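Local structure of uncharacterized protein (Magnetospirillum magneticum, 3BHW) at residues 64-69 and 92-97; 15-20 and 85-90; 116-121 and 169-174; 175-180 and 195-200; 102-107 and 123-128. The protein probably serves as part of a type 1 BREX system, which blocks replication of double-stranded DNA phages without degrading their DNA. One frame throughout, in Å; residues are numbered along the deposited sequence.

Contact 1: residues 64-69 and 92-97; sequences RNRLET and AAAIKH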
# COMPACT_ATOMS: atom_id res chain seq x y z
N ARG A 64 2.03 9.97 -3.34
CA ARG A 64 2.31 11.02 -2.35
C ARG A 64 1.30 10.98 -1.19
O ARG A 64 1.69 11.07 -0.02
CB ARG A 64 2.26 12.41 -2.99
CG ARG A 64 2.62 13.52 -1.97
CD ARG A 64 2.16 14.92 -2.47
NE ARG A 64 2.42 15.94 -1.44
CZ ARG A 64 2.25 17.25 -1.62
NH1 ARG A 64 1.79 17.70 -2.78
NH2 ARG A 64 2.50 18.10 -0.63
N ASN A 65 0.01 10.89 -1.52
CA ASN A 65 -1.02 10.80 -0.49
C ASN A 65 -0.73 9.62 0.42
O ASN A 65 -0.86 9.72 1.67
CB ASN A 65 -2.41 10.69 -1.10
CG ASN A 65 -2.89 11.99 -1.69
OD1 ASN A 65 -3.78 12.01 -2.55
ND2 ASN A 65 -2.28 13.08 -1.27
N ARG A 66 -0.41 8.48 -0.18
CA ARG A 66 0.09 7.35 0.65
C ARG A 66 1.22 7.71 1.67
O ARG A 66 1.05 7.54 2.88
CB ARG A 66 0.55 6.20 -0.21
CG ARG A 66 -0.59 5.39 -0.79
CD ARG A 66 -0.04 4.26 -1.65
NE ARG A 66 -1.07 3.37 -2.18
CZ ARG A 66 -1.02 2.70 -3.33
NH1 ARG A 66 0.04 2.80 -4.14
NH2 ARG A 66 -2.02 1.92 -3.67
N LEU A 67 2.33 8.27 1.16
CA LEU A 67 3.46 8.60 2.04
C LEU A 67 3.11 9.68 3.06
O LEU A 67 3.63 9.63 4.18
CB LEU A 67 4.73 8.98 1.27
CG LEU A 67 5.34 7.89 0.41
CD1 LEU A 67 6.31 8.57 -0.54
CD2 LEU A 67 6.12 6.87 1.24
N GLU A 68 2.18 10.57 2.72
CA GLU A 68 1.87 11.67 3.65
C GLU A 68 0.96 11.26 4.81
O GLU A 68 0.68 12.05 5.70
CB GLU A 68 1.32 12.89 2.92
CG GLU A 68 -0.07 12.73 2.42
CD GLU A 68 -0.72 14.08 2.15
OE1 GLU A 68 0.04 15.07 2.00
OE2 GLU A 68 -1.97 14.13 2.10
N THR A 69 0.52 10.00 4.81
CA THR A 69 -0.09 9.45 6.03
C THR A 69 0.97 9.17 7.11
O THR A 69 0.60 8.95 8.27
CB THR A 69 -0.93 8.14 5.78
OG1 THR A 69 -0.08 7.08 5.36
CG2 THR A 69 -2.04 8.28 4.75
N ALA A 92 3.29 -0.11 4.25
CA ALA A 92 2.62 0.30 5.48
C ALA A 92 1.84 1.55 5.15
O ALA A 92 0.73 1.71 5.66
CB ALA A 92 3.68 0.63 6.53
N ALA A 93 2.47 2.46 4.39
CA ALA A 93 1.80 3.67 3.96
C ALA A 93 0.58 3.33 3.14
O ALA A 93 -0.48 3.97 3.29
CB ALA A 93 2.77 4.57 3.21
N ALA A 94 0.67 2.30 2.30
CA ALA A 94 -0.50 1.93 1.45
C ALA A 94 -1.62 1.40 2.32
O ALA A 94 -2.81 1.72 2.09
CB ALA A 94 -0.12 0.98 0.40
N ILE A 95 -1.28 0.63 3.31
CA ILE A 95 -2.28 0.16 4.29
C ILE A 95 -2.95 1.29 5.05
O ILE A 95 -4.20 1.39 5.10
CB ILE A 95 -1.70 -0.88 5.24
CG1 ILE A 95 -1.36 -2.13 4.41
CG2 ILE A 95 -2.72 -1.22 6.36
CD1 ILE A 95 -0.36 -3.04 5.10
N LYS A 96 -2.15 2.17 5.65
CA LYS A 96 -2.70 3.33 6.34
C LYS A 96 -3.69 4.16 5.49
O LYS A 96 -4.71 4.62 5.99
CB LYS A 96 -1.60 4.21 6.90
CG LYS A 96 -2.17 5.20 7.91
CD LYS A 96 -1.11 5.77 8.78
CE LYS A 96 -1.67 6.93 9.60
NZ LYS A 96 -0.62 7.73 10.30
N HIS A 97 -3.37 4.33 4.20
CA HIS A 97 -4.15 5.14 3.27
C HIS A 97 -5.42 4.42 2.83
O HIS A 97 -6.42 5.04 2.42
CB HIS A 97 -3.24 5.47 2.06
CG HIS A 97 -3.93 6.19 0.96
ND1 HIS A 97 -4.50 5.51 -0.10
CD2 HIS A 97 -4.10 7.50 0.70
CE1 HIS A 97 -5.03 6.38 -0.94
NE2 HIS A 97 -4.82 7.60 -0.47
O HOH W 1 -3.19 2.59 -0.70
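The CA atoms of Arg66 and Ala93 lie 5.2 Å apart where the last turn of helix 57-67 and the Thr69 that follows it meet the C-terminal end of helix 83-97. So close an approach is possible because Ala93 presents a methyl group alone, with CB 3.4 Å from Arg66 O. That same carbonyl is gripped from its own segment by Thr69 N and by Thr69 OG1, the latter at 2.8 Å and nearly in line with the C=O bond. Thr69 in turn slides antiparallel along the side chain of Lys96, whose extended chain carries NZ to within 2.7 Å of Thr69 O; the ammonium also forms a salt bridge with Glu190. Nearby, Arg66 and His97 cross at about a right angle, and Arg66 CG sits over one face of the imidazole in a CH-pi contact, 4.2 Å from the ring centroid. With CG anti to the carbonyl carbon (chi1 -76°), the arginine then runs straight past Ala94, placing NE 3.6 Å from Ala94 CB. A water in the guanidinium plane accepts from Arg66 NE at 2.7 Å and donates to Ala94 O, while Arg66 NH2 donates to Gly15 O. It is a worked example of close packing of a helix end and its following turn on the alanine face of a second helix, in an all-helical fold.

Contact 2: residues 15-20 and 85-90; sequences GSLKLP and VAIQAV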
# COMPACT_ATOMS: atom_id res chain seq x y z
N GLY A 15 -2.77 2.58 -8.45
CA GLY A 15 -1.44 2.02 -8.66
C GLY A 15 -0.90 1.21 -7.49
O GLY A 15 -1.34 1.36 -6.33
N SER A 16 0.04 0.32 -7.82
CA SER A 16 0.63 -0.57 -6.83
C SER A 16 1.74 0.19 -6.12
O SER A 16 1.75 1.43 -6.20
CB SER A 16 1.14 -1.88 -7.46
OG SER A 16 2.06 -1.58 -8.49
N LEU A 17 2.68 -0.51 -5.46
CA LEU A 17 3.58 0.23 -4.58
C LEU A 17 4.58 1.13 -5.33
O LEU A 17 4.83 2.25 -4.92
CB LEU A 17 4.29 -0.71 -3.63
CG LEU A 17 3.29 -1.52 -2.79
CD1 LEU A 17 4.10 -2.44 -1.85
CD2 LEU A 17 2.34 -0.68 -1.98
N LYS A 18 5.11 0.61 -6.43
CA LYS A 18 6.00 1.34 -7.31
C LYS A 18 7.12 2.01 -6.54
O LYS A 18 7.18 3.23 -6.42
CB LYS A 18 5.21 2.36 -8.09
CG LYS A 18 4.28 1.72 -9.13
CD LYS A 18 3.76 2.77 -10.05
CE LYS A 18 2.99 2.14 -11.16
NZ LYS A 18 3.88 1.65 -12.21
N LEU A 19 8.04 1.20 -6.05
CA LEU A 19 9.11 1.71 -5.20
C LEU A 19 9.98 2.80 -5.83
O LEU A 19 10.22 3.86 -5.18
CB LEU A 19 9.99 0.58 -4.67
CG LEU A 19 11.10 1.13 -3.80
CD1 LEU A 19 10.58 1.87 -2.58
CD2 LEU A 19 12.00 -0.01 -3.39
N PRO A 20 10.48 2.56 -7.07
CA PRO A 20 11.35 3.60 -7.61
C PRO A 20 10.70 5.00 -7.61
O PRO A 20 11.31 6.01 -7.20
CB PRO A 20 11.64 3.10 -9.03
CG PRO A 20 11.52 1.58 -8.91
CD PRO A 20 10.34 1.42 -8.00
N VAL A 85 13.40 -3.08 2.86
CA VAL A 85 12.99 -2.14 3.89
C VAL A 85 12.08 -1.06 3.27
O VAL A 85 11.00 -0.78 3.79
CB VAL A 85 14.21 -1.55 4.69
CG1 VAL A 85 13.75 -0.50 5.65
CG2 VAL A 85 14.95 -2.64 5.45
N ALA A 86 12.54 -0.47 2.17
CA ALA A 86 11.79 0.61 1.51
C ALA A 86 10.43 0.13 1.02
O ALA A 86 9.41 0.82 1.20
CB ALA A 86 12.65 1.26 0.37
N ILE A 87 10.38 -1.04 0.40
CA ILE A 87 9.09 -1.50 -0.14
C ILE A 87 8.08 -1.75 0.99
O ILE A 87 6.91 -1.41 0.86
CB ILE A 87 9.22 -2.74 -1.03
CG1 ILE A 87 7.95 -2.95 -1.85
CG2 ILE A 87 9.60 -3.95 -0.20
CD1 ILE A 87 8.09 -2.54 -3.28
N GLN A 88 8.56 -2.26 2.11
CA GLN A 88 7.69 -2.53 3.24
C GLN A 88 7.16 -1.24 3.88
O GLN A 88 6.07 -1.23 4.43
CB GLN A 88 8.47 -3.38 4.27
CG GLN A 88 8.60 -4.83 3.78
CD GLN A 88 9.39 -5.73 4.72
OE1 GLN A 88 9.86 -5.28 5.77
NE2 GLN A 88 9.51 -7.00 4.36
N ALA A 89 7.97 -0.21 3.87
CA ALA A 89 7.56 1.09 4.39
C ALA A 89 6.49 1.64 3.45
O ALA A 89 5.44 2.18 3.89
CB ALA A 89 8.75 2.04 4.43
N VAL A 90 6.72 1.48 2.14
CA VAL A 90 5.67 1.90 1.22
C VAL A 90 4.38 1.08 1.46
O VAL A 90 3.24 1.63 1.43
CB VAL A 90 6.13 1.84 -0.24
CG1 VAL A 90 4.96 2.31 -1.11
CG2 VAL A 90 7.32 2.72 -0.42
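Leu17 O accepts a hydrogen bond from Ser22 OG and also lies against a methyl group across the contact, with Val90 CG1 at 3.8 Å. The example is one of the start of a helix docking on the flank of another in an all-helical fold: Lys18 is at the N-cap position of helix 19-31, and Leu17 and Leu19, on either side of it, both face helix 83-97. No hydrogen bond crosses between the segments; the contact is made by apolar side chains. Leu17 crosses Ile87 at about a right angle and slides past Val90 in the reverse direction. Beyond the pair, Glu160 accepts from the backbone N of both Leu17 and Lys18, which probably helps to hold the turn. The CB of Leu19 meets the tip of Ile87, CD1. With its CG opposite the backbone N (chi1 179°), Leu19 sends CD1 to Val90 CG2 at 4.0 Å and, one helical turn back, to Ala86 CB at 3.7 Å.

Contact 3: residues 116-121 and 169-174; sequences FRPDLP and TYRLKS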
# COMPACT_ATOMS: atom_id res chain seq x y z
N PHE A 116 -3.37 -25.35 5.57
CA PHE A 116 -2.14 -25.98 5.10
C PHE A 116 -1.94 -25.53 3.66
O PHE A 116 -2.88 -25.67 2.88
CB PHE A 116 -2.30 -27.50 5.16
CG PHE A 116 -1.20 -28.27 4.47
CD1 PHE A 116 0.11 -28.24 4.94
CD2 PHE A 116 -1.49 -29.07 3.36
CE1 PHE A 116 1.12 -28.96 4.31
CE2 PHE A 116 -0.49 -29.80 2.73
CZ PHE A 116 0.82 -29.75 3.20
N ARG A 117 -0.76 -25.04 3.31
CA ARG A 117 -0.53 -24.44 2.00
C ARG A 117 -1.59 -23.38 1.76
O ARG A 117 -2.49 -23.58 0.95
CB ARG A 117 -0.61 -25.49 0.88
CG ARG A 117 0.21 -26.73 1.15
CD ARG A 117 1.39 -26.83 0.25
NE ARG A 117 1.79 -28.22 0.30
CZ ARG A 117 2.94 -28.72 -0.13
NH1 ARG A 117 3.17 -30.01 0.00
NH2 ARG A 117 3.86 -27.93 -0.67
N PRO A 118 -1.51 -22.27 2.50
CA PRO A 118 -2.44 -21.18 2.31
C PRO A 118 -2.40 -20.68 0.86
O PRO A 118 -1.33 -20.63 0.23
CB PRO A 118 -1.94 -20.11 3.27
CG PRO A 118 -1.09 -20.81 4.27
CD PRO A 118 -0.53 -22.00 3.57
N ASP A 119 -3.58 -20.33 0.35
CA ASP A 119 -3.69 -19.64 -0.92
C ASP A 119 -4.66 -18.47 -0.85
O ASP A 119 -5.38 -18.27 0.17
CB ASP A 119 -4.07 -20.63 -2.04
CG ASP A 119 -5.39 -21.33 -1.82
OD1 ASP A 119 -6.26 -20.84 -1.08
OD2 ASP A 119 -5.59 -22.39 -2.44
N LEU A 120 -4.68 -17.69 -1.93
CA LEU A 120 -5.57 -16.54 -1.99
C LEU A 120 -6.13 -16.41 -3.40
O LEU A 120 -5.80 -15.50 -4.12
CB LEU A 120 -4.80 -15.28 -1.57
CG LEU A 120 -5.63 -14.03 -1.21
CD1 LEU A 120 -6.39 -14.27 0.10
CD2 LEU A 120 -4.75 -12.78 -1.10
N PRO A 121 -6.97 -17.37 -3.81
CA PRO A 121 -7.51 -17.28 -5.16
C PRO A 121 -8.43 -16.07 -5.31
O PRO A 121 -8.97 -15.59 -4.31
CB PRO A 121 -8.27 -18.60 -5.32
CG PRO A 121 -8.59 -19.01 -3.99
CD PRO A 121 -7.44 -18.59 -3.14
N THR A 169 -0.51 -20.15 -8.78
CA THR A 169 -0.98 -20.90 -7.62
C THR A 169 -1.81 -20.01 -6.67
O THR A 169 -2.64 -20.50 -5.88
CB THR A 169 0.20 -21.48 -6.81
OG1 THR A 169 1.07 -20.42 -6.38
CG2 THR A 169 1.01 -22.51 -7.61
N TYR A 170 -1.61 -18.70 -6.76
CA TYR A 170 -1.95 -17.74 -5.68
C TYR A 170 -1.59 -18.24 -4.28
O TYR A 170 -2.27 -17.91 -3.30
CB TYR A 170 -3.39 -17.26 -5.74
CG TYR A 170 -3.71 -16.46 -6.97
CD1 TYR A 170 -2.99 -15.30 -7.28
CD2 TYR A 170 -4.72 -16.85 -7.84
CE1 TYR A 170 -3.28 -14.56 -8.40
CE2 TYR A 170 -5.00 -16.12 -8.97
CZ TYR A 170 -4.27 -14.98 -9.25
OH TYR A 170 -4.56 -14.24 -10.37
N ARG A 171 -0.54 -19.06 -4.21
CA ARG A 171 -0.02 -19.53 -2.93
C ARG A 171 0.53 -18.39 -2.09
O ARG A 171 1.23 -17.50 -2.57
CB ARG A 171 0.99 -20.67 -3.08
CG ARG A 171 0.30 -22.04 -3.16
CD ARG A 171 0.88 -23.07 -2.21
NE ARG A 171 0.81 -22.58 -0.83
CZ ARG A 171 1.85 -22.39 -0.02
NH1 ARG A 171 1.63 -21.92 1.19
NH2 ARG A 171 3.09 -22.70 -0.41
N LEU A 172 0.22 -18.43 -0.82
CA LEU A 172 0.67 -17.39 0.08
C LEU A 172 1.92 -17.86 0.80
O LEU A 172 2.05 -19.06 1.07
CB LEU A 172 -0.43 -17.10 1.10
CG LEU A 172 -1.59 -16.17 0.72
CD1 LEU A 172 -2.63 -16.30 1.81
CD2 LEU A 172 -1.12 -14.72 0.59
N LYS A 173 2.82 -16.92 1.10
CA LYS A 173 4.00 -17.21 1.90
C LYS A 173 4.10 -16.17 2.99
O LYS A 173 3.68 -15.02 2.81
CB LYS A 173 5.30 -17.18 1.07
CG LYS A 173 6.56 -17.67 1.84
CD LYS A 173 7.90 -17.19 1.18
CE LYS A 173 9.16 -18.01 1.60
NZ LYS A 173 9.96 -17.52 2.82
N SER A 174 4.68 -16.57 4.11
CA SER A 174 4.87 -15.64 5.19
C SER A 174 5.99 -14.70 4.79
O SER A 174 6.91 -15.09 4.05
CB SER A 174 5.18 -16.37 6.50
OG SER A 174 6.37 -17.12 6.39
O HOH W 2 -5.11 -21.36 -5.28
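Pro118 O is the acceptor at the heart of this loop-to-loop contact: Leu172 N reaches it at 2.9 Å along an almost straight N-H...O line (179°), and Arg171 NE reaches it at 3.1 Å from the opposite face of the carbonyl plane. Arg171 NH1 adds a weak bond to the same oxygen. Further along, Leu120 N donates to Tyr170 O at 2.8 Å, and between these bonds Asp119 and Arg171 form a single beta bridge with CA atoms 4.2 Å apart. The arginine arrives by folding back on itself, bent at chi2 (-130°) and chi3 (58°), which brings one face of its guanidinium under Arg117 CB. On the buried side, Leu172 CG packs against Leu120 CB at 4.0 Å. A second shell sets up these groups. Thr169 OG1 accepts from Arg171 N at 3.0 Å in an ST turn, and a water spans Asp119 OD2 and Thr169 O. Tyr170 OH is held by Arg122, and Gln112 and Tyr155 take the carbonyls of Asp119 and Leu120. Two irregular loops are thus joined by two backbone bonds and a side-chain guanidinium, which would probably polarise the Pro118 carbonyl and strengthen it as an acceptor.

Contact 4: residues 175-180 and 195-200; sequences VRISGE and RCIQVS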
# COMPACT_ATOMS: atom_id res chain seq x y z
N VAL A 175 5.90 -13.47 5.29
CA VAL A 175 6.90 -12.45 5.04
C VAL A 175 7.17 -11.74 6.36
O VAL A 175 6.24 -11.31 7.04
CB VAL A 175 6.43 -11.44 3.96
CG1 VAL A 175 6.36 -12.10 2.58
CG2 VAL A 175 5.09 -10.81 4.33
N ARG A 176 8.45 -11.68 6.72
CA ARG A 176 8.94 -11.01 7.93
C ARG A 176 9.11 -9.53 7.64
O ARG A 176 9.93 -9.17 6.82
CB ARG A 176 10.28 -11.65 8.37
CG ARG A 176 11.20 -10.78 9.24
CD ARG A 176 10.83 -10.82 10.72
NE ARG A 176 11.51 -9.83 11.58
CZ ARG A 176 12.53 -9.03 11.24
NH1 ARG A 176 13.08 -9.06 10.03
NH2 ARG A 176 13.02 -8.20 12.15
N ILE A 177 8.31 -8.69 8.30
CA ILE A 177 8.44 -7.25 8.16
C ILE A 177 9.68 -6.77 8.94
O ILE A 177 9.90 -7.16 10.11
CB ILE A 177 7.18 -6.46 8.61
CG1 ILE A 177 5.95 -6.81 7.74
CG2 ILE A 177 7.45 -5.01 8.55
CD1 ILE A 177 6.14 -6.54 6.24
N SER A 178 10.48 -5.94 8.28
CA SER A 178 11.72 -5.50 8.85
C SER A 178 11.49 -4.81 10.19
O SER A 178 10.51 -4.09 10.40
CB SER A 178 12.45 -4.57 7.89
OG SER A 178 11.80 -3.34 7.81
N GLY A 179 12.42 -5.06 11.09
CA GLY A 179 12.40 -4.51 12.42
C GLY A 179 12.40 -3.00 12.37
O GLY A 179 11.80 -2.36 13.22
N GLU A 180 13.06 -2.42 11.37
CA GLU A 180 13.11 -0.96 11.21
C GLU A 180 11.70 -0.41 10.90
O GLU A 180 11.29 0.60 11.43
CB GLU A 180 13.99 -0.63 10.03
CG GLU A 180 14.70 0.68 10.11
CD GLU A 180 15.83 0.71 9.13
OE1 GLU A 180 16.59 -0.29 9.09
OE2 GLU A 180 15.95 1.70 8.39
N ARG A 195 -1.62 -4.21 12.90
CA ARG A 195 -2.51 -5.37 12.85
C ARG A 195 -2.61 -5.98 11.45
O ARG A 195 -2.73 -7.21 11.30
CB ARG A 195 -3.90 -4.95 13.34
CG ARG A 195 -4.79 -6.05 13.72
CD ARG A 195 -6.30 -5.58 13.61
NE ARG A 195 -7.22 -6.63 14.01
CZ ARG A 195 -7.34 -7.06 15.26
NH1 ARG A 195 -6.59 -6.49 16.20
NH2 ARG A 195 -8.21 -8.02 15.57
N CYS A 196 -2.60 -5.12 10.43
CA CYS A 196 -2.81 -5.54 9.03
C CYS A 196 -1.55 -5.96 8.31
O CYS A 196 -1.60 -6.80 7.43
CB CYS A 196 -3.44 -4.39 8.23
SG CYS A 196 -5.10 -3.85 8.82
N ILE A 197 -0.41 -5.37 8.69
CA ILE A 197 0.83 -5.52 7.90
C ILE A 197 1.48 -6.88 8.09
O ILE A 197 2.20 -7.38 7.19
CB ILE A 197 1.86 -4.40 8.21
CG1 ILE A 197 2.93 -4.37 7.14
CG2 ILE A 197 2.51 -4.60 9.59
CD1 ILE A 197 3.72 -3.14 7.11
N GLN A 198 1.26 -7.46 9.26
CA GLN A 198 1.89 -8.73 9.61
C GLN A 198 0.73 -9.64 9.94
O GLN A 198 0.10 -9.50 11.00
CB GLN A 198 2.87 -8.60 10.78
CG GLN A 198 3.77 -9.85 11.01
CD GLN A 198 5.05 -9.85 10.17
OE1 GLN A 198 5.97 -9.06 10.43
NE2 GLN A 198 5.13 -10.75 9.18
N VAL A 199 0.42 -10.54 9.00
CA VAL A 199 -0.73 -11.43 9.17
C VAL A 199 -0.31 -12.89 9.02
O VAL A 199 -1.14 -13.76 8.87
CB VAL A 199 -1.88 -11.12 8.15
CG1 VAL A 199 -2.55 -9.76 8.45
CG2 VAL A 199 -1.38 -11.23 6.70
N SER A 200 0.99 -13.15 9.07
CA SER A 200 1.51 -14.51 8.96
C SER A 200 2.34 -14.90 10.17
O SER A 200 2.12 -14.41 11.28
CB SER A 200 2.36 -14.62 7.71
OG SER A 200 3.59 -13.96 7.93
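Ile177 and Gln198 make the tight side of this contact, their side chains sliding past each other in opposite directions. Gln198 OE1 accepts from Ile177 N at 3.2 Å, in the carbonyl plane and on a lone pair, with a fairly straight bond (158°). Bending at chi2 (87°) turns the amide across the loop so that its NE2 faces Val175 O, although the modelled separation there is too short to be trusted in detail. If that second bond is real, the amide would pair with the loop much as a residue of a parallel strand does. Next to it, Ile177 CG1 touches Ile197 CG1 at 3.9 Å, both isoleucines being buried. The outer end is looser: exposed Ser200, the last modelled residue, brings OG no nearer than 3.5 Å to Val175 N, and the CB of Arg176 is directed away. The isoleucine pair rests on Met182 of helix 179-187, with Gln88, Phe91 and Ala92 of helix 83-97 alongside, while Tyr163 OH bonds to Ile197 O and Val199 N.

Contact 5: residues 102-107 and 123-128; sequences GDFLDL and KMWDQY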
# COMPACT_ATOMS: atom_id res chain seq x y z
N GLY A 102 -6.21 -2.70 3.88
CA GLY A 102 -5.97 -3.17 5.24
C GLY A 102 -6.95 -4.26 5.70
O GLY A 102 -6.51 -5.29 6.25
N ASP A 103 -8.25 -4.05 5.44
CA ASP A 103 -9.30 -5.00 5.82
C ASP A 103 -9.16 -6.31 5.02
O ASP A 103 -9.47 -7.37 5.54
CB ASP A 103 -10.73 -4.41 5.69
CG ASP A 103 -11.12 -3.54 6.87
OD1 ASP A 103 -10.26 -3.27 7.73
OD2 ASP A 103 -12.32 -3.14 6.93
N PHE A 104 -8.69 -6.22 3.77
CA PHE A 104 -8.41 -7.46 3.02
C PHE A 104 -7.40 -8.34 3.80
O PHE A 104 -7.61 -9.55 3.98
CB PHE A 104 -7.92 -7.15 1.60
CG PHE A 104 -7.94 -8.36 0.68
CD1 PHE A 104 -9.01 -9.23 0.67
CD2 PHE A 104 -6.82 -8.64 -0.12
CE1 PHE A 104 -9.02 -10.35 -0.19
CE2 PHE A 104 -6.80 -9.78 -0.97
CZ PHE A 104 -7.93 -10.64 -1.00
N LEU A 105 -6.35 -7.70 4.29
CA LEU A 105 -5.26 -8.33 4.99
C LEU A 105 -5.81 -8.85 6.30
O LEU A 105 -5.71 -10.05 6.54
CB LEU A 105 -4.17 -7.31 5.22
CG LEU A 105 -3.48 -6.96 3.91
CD1 LEU A 105 -2.73 -5.60 4.02
CD2 LEU A 105 -2.56 -8.10 3.52
N ASP A 106 -6.48 -7.98 7.07
CA ASP A 106 -6.97 -8.27 8.39
C ASP A 106 -8.02 -9.37 8.45
O ASP A 106 -7.98 -10.19 9.33
CB ASP A 106 -7.61 -6.98 8.95
CG ASP A 106 -7.88 -7.03 10.48
OD1 ASP A 106 -7.17 -7.73 11.21
OD2 ASP A 106 -8.74 -6.32 10.95
N LEU A 107 -9.02 -9.29 7.57
CA LEU A 107 -10.19 -10.16 7.67
C LEU A 107 -10.17 -11.36 6.74
O LEU A 107 -11.00 -12.23 6.92
CB LEU A 107 -11.44 -9.37 7.36
CG LEU A 107 -11.49 -8.06 8.17
CD1 LEU A 107 -12.70 -7.33 7.73
CD2 LEU A 107 -11.54 -8.24 9.65
N LYS A 123 -11.49 -15.57 -6.32
CA LYS A 123 -12.85 -15.63 -5.75
C LYS A 123 -12.91 -15.04 -4.32
O LYS A 123 -13.95 -14.55 -3.90
CB LYS A 123 -13.41 -17.06 -5.70
CG LYS A 123 -12.46 -18.09 -5.08
CD LYS A 123 -13.12 -18.97 -4.03
CE LYS A 123 -13.50 -20.33 -4.62
NZ LYS A 123 -14.91 -20.37 -5.10
N MET A 124 -11.79 -15.11 -3.60
CA MET A 124 -11.69 -14.59 -2.21
C MET A 124 -11.73 -13.07 -2.20
O MET A 124 -12.29 -12.48 -1.28
CB MET A 124 -10.41 -15.11 -1.54
CG MET A 124 -10.35 -16.61 -1.58
SD MET A 124 -9.71 -17.22 -0.04
CE MET A 124 -11.18 -17.15 1.01
N TRP A 125 -11.11 -12.46 -3.21
CA TRP A 125 -11.21 -11.02 -3.37
C TRP A 125 -12.63 -10.62 -3.75
O TRP A 125 -13.17 -9.73 -3.17
CB TRP A 125 -10.22 -10.49 -4.39
CG TRP A 125 -10.44 -9.08 -4.71
CD1 TRP A 125 -11.09 -8.60 -5.81
CD2 TRP A 125 -10.08 -7.92 -3.93
NE1 TRP A 125 -11.15 -7.23 -5.78
CE2 TRP A 125 -10.52 -6.78 -4.64
CE3 TRP A 125 -9.41 -7.73 -2.72
CZ2 TRP A 125 -10.33 -5.50 -4.18
CZ3 TRP A 125 -9.21 -6.41 -2.28
CH2 TRP A 125 -9.67 -5.32 -3.01
N ASP A 126 -13.20 -11.35 -4.72
CA ASP A 126 -14.56 -11.15 -5.17
C ASP A 126 -15.56 -11.16 -4.02
O ASP A 126 -16.38 -10.26 -3.90
CB ASP A 126 -14.91 -12.29 -6.13
CG ASP A 126 -14.62 -11.94 -7.57
OD1 ASP A 126 -13.77 -11.06 -7.84
OD2 ASP A 126 -15.26 -12.56 -8.45
N GLN A 127 -15.47 -12.19 -3.18
CA GLN A 127 -16.40 -12.40 -2.10
C GLN A 127 -16.18 -11.36 -0.97
O GLN A 127 -17.12 -10.93 -0.31
CB GLN A 127 -16.31 -13.85 -1.61
CG GLN A 127 -16.66 -14.86 -2.71
CD GLN A 127 -16.17 -16.29 -2.44
OE1 GLN A 127 -16.01 -17.10 -3.38
NE2 GLN A 127 -16.00 -16.63 -1.16
N TYR A 128 -14.96 -10.93 -0.82
CA TYR A 128 -14.61 -9.84 0.12
C TYR A 128 -15.29 -8.55 -0.31
O TYR A 128 -15.86 -7.85 0.52
CB TYR A 128 -13.07 -9.69 0.21
CG TYR A 128 -12.58 -8.40 0.87
CD1 TYR A 128 -12.65 -8.23 2.26
CD2 TYR A 128 -12.06 -7.37 0.09
CE1 TYR A 128 -12.19 -7.05 2.86
CE2 TYR A 128 -11.63 -6.18 0.67
CZ TYR A 128 -11.69 -6.02 2.04
OH TYR A 128 -11.29 -4.85 2.66
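Phe104 lies with one ring face under the edge of Trp125, whose CE3 stands over the centre of the phenyl ring. This is a T-shaped (edge-to-face) pair, with centroids 4.8 Å apart and planes at 88°, and its shortest approach is Phe104 CE1 to Trp125 CE3 at 3.7 Å. Tyr128 meets the same phenylalanine differently. The two rings are inclined, neither stacked nor perpendicular, and touch through Phe104 CD1 and Tyr128 CD2 at 3.6 Å, while Phe104 CA sits over the tyrosine face, 4.0 Å from its centroid, as a CH-pi donor. Phe104 reaches both partners because its CG lies anti to the backbone N (chi1 -166°), which throws the ring out between the helices. The phenol oxygen of Tyr128 lies against Asp103, 3.1 Å from its CB, but its hydrogen bond goes to Leu100 O one turn earlier on helix 99-112. The carboxylate of Asp103 turns elsewhere, to Arg7, Tyr8 and Tyr192. Val154 of helix 145-161 packs against both Phe104 and Trp125, and Leu120 adds to the side of the phenylalanine. Helix axes 11.4 Å apart and at 111° leave a wide separation that large rings span: an aromatic cluster packed between the steeply crossed helices 99-112 and 122-135 of an all-helical fold.

Helix 83-97 is shared by contacts 1 and 2, whose centres are 10 Å apart and which are tied directly by Arg66 NH2 to Gly15 O at 2.8 Å. The same helix bonds to contact 4 through Gln88 OE1 and Ser178 N (2.7 Å), and Ile95 packs against Leu105 of contact 5. Contact 4 is joined to contact 5 by a salt bridge, Arg195 NE to Asp106 OD1 at 3.0 Å. Contact 3 is peripheral, its centre about 26 Å from that of contact 1, yet Leu120 CD2 meets Phe104 CE2 of contact 5 at 3.6 Å and Ser174 touches Ser200 of contact 4. With no ligand site described, the five contacts are best read as joints of the fold.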